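Local atomic coordinates of protein gp18 (Listeria monocytogenes EGD-e, PDB entry 3GS9), a protein that probably serves as a structural component of a prophage tail, being related to phage endopeptidase tail proteins. Residues S4-A9 with V62-Q67; Y229-V234 with L264-A269; D98-D103 with G146-L151. All blocks are in the same frame, centred on the assembly; numbering follows the deposited sequence.

Contact 1 (S4-A9 with V62-Q67); sequences SDIIVA and VYFRGQ
Ile-7 and Tyr-63 form an antiparallel hydrogen-bonded pair where the N-terminal strand 7-9 joins strand 61-64 in the sheet of the N-terminal tail domain. Both residues turn to the same face of that sheet, CB of Ile-7 lying 4.2 Å from CB of Tyr-63. N of Tyr-63 reaches O of Ile-7 at 2.7 Å; in return N of Ile-7 donates to O of Tyr-63 over 3.2 Å, in the carbonyl plane on a lone pair. Chi1 of -61° sets the ring beside the backbone N of Tyr-63, anti to its carbonyl carbon; the edge at CD1 comes within 3.5 Å of O of Ile-7, and CE1 faces the methyl of Ala-9, near the ring plane. On the other face Val-8 and Val-62, a non-hydrogen-bonded pair, lie side by side. Val-8 and Ile-6 each have two modelled positions, making their fit tentative; in one, Ile-6 sets CG2 against CG1 of Val-62 and directs CD1 at the edge of the Phe-64 ring. A type I' turn from Phe-64 to Gln-67 then leads into strand 67-74, and beside it one water donates to O of Asp-5 (3.0 Å) while accepting from N of Arg-65.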
loop_
_atom_site.group_PDB
_atom_site.type_symbol
_atom_site.label_atom_id
_atom_site.label_comp_id
_atom_site.label_asym_id
_atom_site.label_seq_id
_atom_site.Cartn_x
_atom_site.Cartn_y
_atom_site.Cartn_z
ATOM N N SER A 4 -22.506 13.479 -33.880
ATOM C CA SER A 4 -22.705 13.217 -32.425
ATOM C C SER A 4 -23.414 11.873 -32.115
ATOM O O SER A 4 -23.666 11.582 -30.942
ATOM C CB SER A 4 -23.470 14.379 -31.771
ATOM O OG SER A 4 -24.822 14.447 -32.223
ATOM N N ASP A 5 -23.762 11.084 -33.142
ATOM C CA ASP A 5 -24.321 9.745 -32.917
ATOM C C ASP A 5 -23.224 8.897 -32.329
ATOM O O ASP A 5 -22.104 8.928 -32.840
ATOM C CB ASP A 5 -24.781 9.051 -34.218
ATOM C CG ASP A 5 -26.189 9.434 -34.648
ATOM O OD1 ASP A 5 -26.884 10.124 -33.873
ATOM O OD2 ASP A 5 -26.608 9.032 -35.773
ATOM N N ILE A 6 -23.550 8.180 -31.249
ATOM C CA ILE A 6 -22.742 7.121 -30.652
ATOM C C ILE A 6 -23.099 5.801 -31.346
ATOM O O ILE A 6 -24.283 5.504 -31.466
ATOM C CB ILE A 6 -23.128 6.913 -29.149
ATOM C CG1 ILE A 6 -23.112 8.226 -28.348
ATOM C CG2 ILE A 6 -22.234 5.871 -28.486
ATOM C CD1 ILE A 6 -21.793 8.933 -28.380
ATOM N N ILE A 7 -22.112 5.009 -31.747
ATOM C CA ILE A 7 -22.373 3.692 -32.337
ATOM C C ILE A 7 -21.854 2.621 -31.378
ATOM O O ILE A 7 -20.799 2.794 -30.787
ATOM C CB ILE A 7 -21.661 3.506 -33.696
ATOM C CG1 ILE A 7 -22.002 4.625 -34.724
ATOM C CG2 ILE A 7 -21.997 2.126 -34.271
ATOM C CD1 ILE A 7 -23.462 4.936 -34.872
ATOM N N VAL A 8 -22.614 1.547 -31.225
ATOM C CA VAL A 8 -22.256 0.392 -30.393
ATOM C C VAL A 8 -22.231 -0.862 -31.256
ATOM O O VAL A 8 -23.159 -1.076 -32.057
ATOM C CB VAL A 8 -23.309 0.188 -29.264
ATOM C CG1 VAL A 8 -23.159 -1.187 -28.575
ATOM C CG2 VAL A 8 -23.235 1.311 -28.246
ATOM N N ALA A 9 -21.199 -1.684 -31.102
ATOM C CA ALA A 9 -21.121 -2.984 -31.768
ATOM C C ALA A 9 -20.783 -4.036 -30.732
ATOM O O ALA A 9 -19.980 -3.774 -29.846
ATOM C CB ALA A 9 -20.038 -2.969 -32.837
ATOM N N VAL A 62 -17.813 0.892 -28.213
ATOM C CA VAL A 62 -18.627 2.104 -28.203
ATOM C C VAL A 62 -17.827 3.186 -28.896
ATOM O O VAL A 62 -16.694 3.509 -28.511
ATOM C CB VAL A 62 -19.091 2.529 -26.775
ATOM C CG1 VAL A 62 -20.011 3.742 -26.866
ATOM C CG2 VAL A 62 -19.817 1.360 -26.087
ATOM N N TYR A 63 -18.385 3.682 -29.996
ATOM C CA TYR A 63 -17.692 4.666 -30.833
ATOM C C TYR A 63 -18.200 6.073 -30.559
ATOM O O TYR A 63 -19.379 6.369 -30.704
ATOM C CB TYR A 63 -17.804 4.275 -32.317
ATOM C CG TYR A 63 -17.191 2.935 -32.637
ATOM C CD1 TYR A 63 -17.910 1.761 -32.508
ATOM C CD2 TYR A 63 -15.879 2.843 -33.066
ATOM C CE1 TYR A 63 -17.346 0.555 -32.788
ATOM C CE2 TYR A 63 -15.314 1.636 -33.322
ATOM C CZ TYR A 63 -16.038 0.513 -33.196
ATOM O OH TYR A 63 -15.447 -0.675 -33.503
ATOM N N PHE A 64 -17.288 6.931 -30.119
ATOM C CA PHE A 64 -17.629 8.279 -29.700
ATOM C C PHE A 64 -16.553 9.238 -30.217
ATOM O O PHE A 64 -15.376 9.052 -29.944
ATOM C CB PHE A 64 -17.787 8.365 -28.175
ATOM C CG PHE A 64 -17.885 9.781 -27.670
ATOM C CD1 PHE A 64 -18.982 10.563 -27.953
ATOM C CD2 PHE A 64 -16.859 10.324 -26.921
ATOM C CE1 PHE A 64 -19.053 11.891 -27.527
ATOM C CE2 PHE A 64 -16.933 11.643 -26.495
ATOM C CZ PHE A 64 -18.035 12.409 -26.778
ATOM N N ARG A 65 -16.986 10.216 -30.996
ATOM C CA ARG A 65 -16.125 11.248 -31.613
ATOM C C ARG A 65 -14.835 10.685 -32.260
ATOM O O ARG A 65 -13.738 11.224 -32.108
ATOM C CB ARG A 65 -15.817 12.377 -30.633
ATOM C CG ARG A 65 -17.012 13.228 -30.327
ATOM C CD ARG A 65 -16.687 14.268 -29.289
ATOM N NE ARG A 65 -17.822 15.158 -29.067
ATOM C CZ ARG A 65 -17.941 16.014 -28.053
ATOM N NH1 ARG A 65 -16.991 16.112 -27.118
ATOM N NH2 ARG A 65 -19.031 16.772 -27.970
ATOM N N GLY A 66 -14.996 9.595 -32.970
ATOM C CA GLY A 66 -13.900 9.079 -33.766
ATOM C C GLY A 66 -12.973 8.152 -33.010
ATOM O O GLY A 66 -11.997 7.661 -33.598
ATOM N N GLN A 67 -13.273 7.878 -31.735
ATOM C CA GLN A 67 -12.466 6.966 -30.939
ATOM C C GLN A 67 -13.281 5.793 -30.452
ATOM O O GLN A 67 -14.477 5.925 -30.246
ATOM C CB GLN A 67 -11.868 7.696 -29.745
ATOM C CG GLN A 67 -10.979 8.869 -30.171
ATOM C CD GLN A 67 -9.716 8.402 -30.854
ATOM O OE1 GLN A 67 -9.013 7.508 -30.362
ATOM N NE2 GLN A 67 -9.429 8.976 -32.008
HETATM O O HOH W 1 -19.895 10.533 -31.667
#

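Contact 2 (Y229-V234 with L264-A269); sequences YTSPEV and LQDYPA
Ser-231 and Asp-266 face each other with their CA atoms 6.4 Å apart, where two loop runs, 229-233 and 264-267, the first ending in a 3-10 turn, travel in nearly the same direction, 6° apart. Between them OG of Ser-231 donates over 2.6 Å to OD2 of Asp-266, which accepts on its anti lone pair, the one directed away from OD1. The Asp-266 carboxylate is placed for this by a first torsion of 61°, which tucks CG between the backbone N and the carbonyl carbon. OD2 has a second donor, a water that bridges to OH of Tyr-229 and lies in the plane of that ring. The serine hydroxyl works in both directions: its oxygen also accepts from N of Glu-233 at 2.8 Å, closing an ST turn that starts the short 3-10 segment 232-234. This loop, which follows strand 197-202, is thereby joined to the one feeding strand 269-274 of the six-stranded mixed sheet. Glu-233, bent at its second torsion, crosses Tyr-267 at about a right angle and lays CG over the ring face, 4.1 Å from the centroid, as a CH-pi contact; the carboxylate plane is 19° from that of the ring. A second water donates to both OE1 of Glu-233 and O of Asp-266. At the other end CD2 of Leu-264 packs 3.7 Å from CE2 of Tyr-229.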
loop_
_atom_site.group_PDB
_atom_site.type_symbol
_atom_site.label_atom_id
_atom_site.label_comp_id
_atom_site.label_asym_id
_atom_site.label_seq_id
_atom_site.Cartn_x
_atom_site.Cartn_y
_atom_site.Cartn_z
ATOM N N TYR A 229 22.244 18.707 -12.270
ATOM C CA TYR A 229 21.406 19.712 -12.885
ATOM C C TYR A 229 20.950 20.662 -11.782
ATOM O O TYR A 229 20.411 20.197 -10.772
ATOM C CB TYR A 229 20.201 19.089 -13.601
ATOM C CG TYR A 229 19.260 20.168 -14.057
ATOM C CD1 TYR A 229 19.657 21.097 -15.011
ATOM C CD2 TYR A 229 18.010 20.329 -13.466
ATOM C CE1 TYR A 229 18.813 22.125 -15.398
ATOM C CE2 TYR A 229 17.158 21.346 -13.849
ATOM C CZ TYR A 229 17.561 22.240 -14.818
ATOM O OH TYR A 229 16.729 23.281 -15.213
ATOM N N THR A 230 21.193 21.963 -11.983
ATOM C CA THR A 230 20.857 23.022 -11.013
ATOM C C THR A 230 19.797 23.935 -11.580
ATOM O O THR A 230 19.969 24.479 -12.660
ATOM C CB THR A 230 22.084 23.885 -10.665
ATOM O OG1 THR A 230 23.134 23.056 -10.188
ATOM C CG2 THR A 230 21.776 24.919 -9.631
ATOM N N SER A 231 18.686 24.095 -10.866
ATOM C CA SER A 231 17.655 25.022 -11.291
ATOM C C SER A 231 18.121 26.470 -11.198
ATOM O O SER A 231 18.829 26.825 -10.259
ATOM C CB SER A 231 16.448 24.898 -10.371
ATOM O OG SER A 231 15.501 25.883 -10.664
ATOM N N PRO A 232 17.633 27.334 -12.106
ATOM C CA PRO A 232 17.803 28.778 -11.844
ATOM C C PRO A 232 17.163 29.273 -10.540
ATOM O O PRO A 232 17.578 30.305 -10.033
ATOM C CB PRO A 232 17.124 29.459 -13.038
ATOM C CG PRO A 232 16.957 28.421 -14.068
ATOM C CD PRO A 232 16.948 27.073 -13.387
ATOM N N GLU A 233 16.185 28.540 -10.008
ATOM C CA GLU A 233 15.542 28.902 -8.734
ATOM C C GLU A 233 16.410 28.640 -7.506
ATOM O O GLU A 233 15.994 28.939 -6.386
ATOM C CB GLU A 233 14.210 28.173 -8.588
ATOM C CG GLU A 233 13.181 28.528 -9.674
ATOM C CD GLU A 233 12.770 29.988 -9.601
ATOM O OE1 GLU A 233 11.828 30.313 -8.851
ATOM O OE2 GLU A 233 13.395 30.806 -10.308
ATOM N N VAL A 234 17.617 28.104 -7.703
ATOM C CA VAL A 234 18.557 27.938 -6.606
ATOM C C VAL A 234 18.847 29.292 -5.978
ATOM O O VAL A 234 19.079 29.364 -4.779
ATOM C CB VAL A 234 19.872 27.253 -7.055
ATOM C CG1 VAL A 234 20.680 28.191 -7.941
ATOM C CG2 VAL A 234 20.694 26.829 -5.854
ATOM N N LEU A 264 13.245 17.394 -11.876
ATOM C CA LEU A 264 13.429 18.352 -10.762
ATOM C C LEU A 264 12.199 19.244 -10.499
ATOM O O LEU A 264 11.747 20.020 -11.355
ATOM C CB LEU A 264 14.658 19.223 -10.974
ATOM C CG LEU A 264 15.086 20.140 -9.842
ATOM C CD1 LEU A 264 15.452 19.342 -8.607
ATOM C CD2 LEU A 264 16.239 21.028 -10.318
ATOM N N GLN A 265 11.722 19.175 -9.271
ATOM C CA GLN A 265 10.544 19.938 -8.865
ATOM C C GLN A 265 11.035 21.274 -8.314
ATOM O O GLN A 265 11.079 21.447 -7.100
ATOM C CB GLN A 265 9.743 19.197 -7.788
ATOM C CG GLN A 265 8.413 19.882 -7.424
ATOM C CD GLN A 265 7.436 19.739 -8.564
ATOM O OE1 GLN A 265 7.241 18.642 -9.056
ATOM N NE2 GLN A 265 6.886 20.845 -9.040
ATOM N N ASP A 266 11.413 22.190 -9.205
ATOM C CA ASP A 266 12.015 23.468 -8.814
ATOM C C ASP A 266 11.010 24.620 -8.667
ATOM O O ASP A 266 11.408 25.770 -8.419
ATOM C CB ASP A 266 13.176 23.852 -9.753
ATOM C CG ASP A 266 12.761 24.043 -11.231
ATOM O OD1 ASP A 266 11.690 23.566 -11.673
ATOM O OD2 ASP A 266 13.563 24.662 -11.968
ATOM N N TYR A 267 9.718 24.295 -8.749
ATOM C CA TYR A 267 8.647 25.255 -8.405
ATOM C C TYR A 267 7.684 24.572 -7.452
ATOM O O TYR A 267 7.580 23.331 -7.473
ATOM C CB TYR A 267 7.891 25.721 -9.641
ATOM C CG TYR A 267 8.726 26.631 -10.514
ATOM C CD1 TYR A 267 8.755 27.998 -10.265
ATOM C CD2 TYR A 267 9.498 26.132 -11.553
ATOM C CE1 TYR A 267 9.536 28.844 -11.037
ATOM C CE2 TYR A 267 10.284 26.973 -12.323
ATOM C CZ TYR A 267 10.295 28.324 -12.057
ATOM O OH TYR A 267 11.041 29.184 -12.823
ATOM N N PRO A 268 6.932 25.360 -6.669
ATOM C CA PRO A 268 5.962 24.758 -5.735
ATOM C C PRO A 268 5.052 23.781 -6.459
ATOM O O PRO A 268 4.644 24.056 -7.588
ATOM C CB PRO A 268 5.171 25.963 -5.242
ATOM C CG PRO A 268 6.232 27.092 -5.276
ATOM C CD PRO A 268 6.935 26.838 -6.562
ATOM N N ALA A 269 4.808 22.622 -5.856
ATOM C CA ALA A 269 3.940 21.629 -6.470
ATOM C C ALA A 269 2.527 22.219 -6.470
ATOM O O ALA A 269 1.949 22.458 -5.422
ATOM C CB ALA A 269 4.023 20.301 -5.696
HETATM O O HOH W 2 14.378 23.315 -14.107
HETATM O O HOH W 3 10.579 28.229 -7.569
#

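Contact 3 (D98-D103 with G146-L151); sequences DGRQDD and GNNNYL
Gly-146 opens the contact by bringing its CA to 3.4 Å from O of Asp-103, a CA-H...O approach along the antiparallel pairing of strands 100-106 and 141-149. Asn-147, with Asn-148, faces Gln-101 in a G1 beta bulge, and its positive phi of 56° turns the chain. N of Asn-147 makes a weak bond to O of Asp-103, while its side chain runs beside that of Arg-100, so that OD1 comes in the guanidinium plane, 3.0 Å from NH2, with the amide standing almost upright to that plane. Asn-148 restores the pairing: its N donates to O of Gln-101 from above the carbonyl plane, and its O accepts from N of Gln-101 at 2.9 Å. Bends at the second and third torsions fold Arg-100 back so that one guanidinium face covers CA of Asn-148. The Asn-148 side chain meanwhile accepts from N of Asn-149 through OD1. Asn-149 is the N-cap of helix 150-161, its OD1 taking the N-H of Thr-152. At Tyr-150, N bonds to O of Gly-99 (2.9 Å), and the ring lies flat on CA of Gly-99, which sits 3.8 Å from the centroid and 8° off the normal. OH of Tyr-150 is hydrogen-bonded to the backbone O of Asp-122. NE2 of Gln-101 donates to the backbone O of His-117 in helix 111-118, and Gln-101 and Asn-148 both touch Leu-153 of helix 150-161; the two-stranded antiparallel sheet thus meets both helices, with Arg-100 touching Pro-244 of the second subunit.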
loop_
_atom_site.group_PDB
_atom_site.type_symbol
_atom_site.label_atom_id
_atom_site.label_comp_id
_atom_site.label_asym_id
_atom_site.label_seq_id
_atom_site.Cartn_x
_atom_site.Cartn_y
_atom_site.Cartn_z
ATOM N N ASP A 98 -3.509 -6.945 -23.244
ATOM C CA ASP A 98 -3.800 -8.348 -23.587
ATOM C C ASP A 98 -2.634 -9.033 -24.326
ATOM O O ASP A 98 -2.640 -10.233 -24.519
ATOM C CB ASP A 98 -5.103 -8.459 -24.418
ATOM C CG ASP A 98 -6.381 -8.256 -23.588
ATOM O OD1 ASP A 98 -6.344 -8.418 -22.347
ATOM O OD2 ASP A 98 -7.440 -7.984 -24.208
ATOM N N GLY A 99 -1.647 -8.239 -24.724
ATOM C CA GLY A 99 -0.469 -8.728 -25.464
ATOM C C GLY A 99 0.738 -8.825 -24.574
ATOM O O GLY A 99 0.919 -8.008 -23.672
ATOM N N ARG A 100 1.551 -9.853 -24.799
ATOM C CA ARG A 100 2.771 -10.048 -24.018
ATOM C C ARG A 100 3.930 -10.201 -24.996
ATOM O O ARG A 100 3.805 -10.879 -26.036
ATOM C CB ARG A 100 2.715 -11.316 -23.141
ATOM C CG ARG A 100 1.706 -11.321 -21.971
ATOM C CD ARG A 100 2.304 -11.124 -20.553
ATOM N NE ARG A 100 3.675 -11.566 -20.439
ATOM C CZ ARG A 100 4.474 -11.251 -19.430
ATOM N NH1 ARG A 100 4.023 -10.502 -18.410
ATOM N NH2 ARG A 100 5.731 -11.674 -19.441
ATOM N N GLN A 101 5.053 -9.587 -24.653
ATOM C CA GLN A 101 6.330 -9.863 -25.325
ATOM C C GLN A 101 7.217 -10.507 -24.270
ATOM O O GLN A 101 7.762 -9.822 -23.435
ATOM C CB GLN A 101 6.955 -8.569 -25.896
ATOM C CG GLN A 101 8.353 -8.723 -26.465
ATOM C CD GLN A 101 8.487 -9.870 -27.467
ATOM O OE1 GLN A 101 8.425 -11.053 -27.100
ATOM N NE2 GLN A 101 8.699 -9.534 -28.731
ATOM N N ASP A 102 7.311 -11.848 -24.286
ATOM C CA ASP A 102 8.061 -12.620 -23.303
ATOM C C ASP A 102 9.575 -12.494 -23.536
ATOM O O ASP A 102 10.384 -12.691 -22.618
ATOM C CB ASP A 102 7.652 -14.105 -23.390
ATOM C CG ASP A 102 6.151 -14.327 -23.148
ATOM O OD1 ASP A 102 5.669 -13.962 -22.052
ATOM O OD2 ASP A 102 5.463 -14.879 -24.047
ATOM N N ASP A 103 9.932 -12.224 -24.784
ATOM C CA ASP A 103 11.359 -12.132 -25.198
ATOM C C ASP A 103 11.937 -10.798 -24.729
ATOM O O ASP A 103 11.228 -9.795 -24.682
ATOM C CB ASP A 103 11.472 -12.231 -26.709
ATOM C CG ASP A 103 11.100 -13.622 -27.244
ATOM O OD1 ASP A 103 11.202 -14.596 -26.474
ATOM O OD2 ASP A 103 10.703 -13.717 -28.424
ATOM N N GLY A 146 11.775 -6.146 -22.143
ATOM C CA GLY A 146 10.793 -7.135 -22.559
ATOM C C GLY A 146 10.288 -7.946 -21.393
ATOM O O GLY A 146 10.363 -7.522 -20.234
ATOM N N ASN A 147 9.764 -9.128 -21.698
ATOM C CA ASN A 147 9.173 -9.971 -20.669
ATOM C C ASN A 147 8.076 -9.252 -19.903
ATOM O O ASN A 147 8.085 -9.155 -18.667
ATOM C CB ASN A 147 10.269 -10.538 -19.750
ATOM C CG ASN A 147 9.776 -11.682 -18.891
ATOM O OD1 ASN A 147 8.649 -12.148 -19.048
ATOM N ND2 ASN A 147 10.621 -12.137 -17.968
ATOM N N ASN A 148 7.131 -8.688 -20.643
ATOM C CA ASN A 148 6.019 -8.028 -19.999
ATOM C C ASN A 148 4.894 -7.796 -20.974
ATOM O O ASN A 148 5.007 -8.070 -22.164
ATOM C CB ASN A 148 6.429 -6.705 -19.300
ATOM C CG ASN A 148 5.830 -6.582 -17.895
ATOM O OD1 ASN A 148 4.604 -6.708 -17.695
ATOM N ND2 ASN A 148 6.686 -6.349 -16.911
ATOM N N ASN A 149 3.782 -7.301 -20.444
ATOM C CA ASN A 149 2.657 -6.961 -21.298
ATOM C C ASN A 149 2.953 -5.657 -22.039
ATOM O O ASN A 149 3.785 -4.863 -21.607
ATOM C CB ASN A 149 1.336 -6.887 -20.538
ATOM C CG ASN A 149 1.264 -5.713 -19.644
ATOM O OD1 ASN A 149 1.042 -4.594 -20.112
ATOM N ND2 ASN A 149 1.533 -5.926 -18.347
ATOM N N TYR A 150 2.237 -5.432 -23.128
ATOM C CA TYR A 150 2.576 -4.309 -24.013
ATOM C C TYR A 150 2.431 -2.954 -23.338
ATOM O O TYR A 150 3.208 -2.027 -23.615
ATOM C CB TYR A 150 1.737 -4.328 -25.293
ATOM C CG TYR A 150 1.944 -5.515 -26.232
ATOM C CD1 TYR A 150 2.994 -6.425 -26.065
ATOM C CD2 TYR A 150 1.112 -5.665 -27.326
ATOM C CE1 TYR A 150 3.169 -7.491 -26.944
ATOM C CE2 TYR A 150 1.288 -6.713 -28.236
ATOM C CZ TYR A 150 2.304 -7.619 -28.038
ATOM O OH TYR A 150 2.442 -8.666 -28.938
ATOM N N LEU A 151 1.414 -2.793 -22.490
ATOM C CA LEU A 151 1.199 -1.505 -21.843
ATOM C C LEU A 151 2.350 -1.183 -20.867
ATOM O O LEU A 151 2.861 -0.069 -20.838
ATOM C CB LEU A 151 -0.142 -1.523 -21.100
ATOM C CG LEU A 151 -0.594 -0.222 -20.454
ATOM C CD1 LEU A 151 -0.671 0.915 -21.448
ATOM C CD2 LEU A 151 -1.955 -0.427 -19.825
HETATM O O HOH W 4 1.016 -10.909 -27.567
HETATM O O HOH W 5 4.639 -11.301 -28.567
HETATM O O HOH W 6 6.080 -10.466 -16.487
#

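Along the chain the order is contact 1, contact 3, contact 2, each closing before the next opens. Contact 1 belongs to the N-terminal tail domain and its antiparallel sheet, whereas contacts 2 and 3 both fall in the following endopeptidase tail region. The centres of contacts 1 and 2 are about 44 Å apart, on opposite sides of the chain's centre; contact 3 is about 29 Å from contact 1 and 36 Å from contact 2, measured between centres. None of them touch. Strands 100-106 and 141-149 of contact 3 form a separate small sheet, while residues 264-269 lead into the mixed sheet. Each contact is therefore local to its own part of the fold, and contact 3 alone also meets a second subunit.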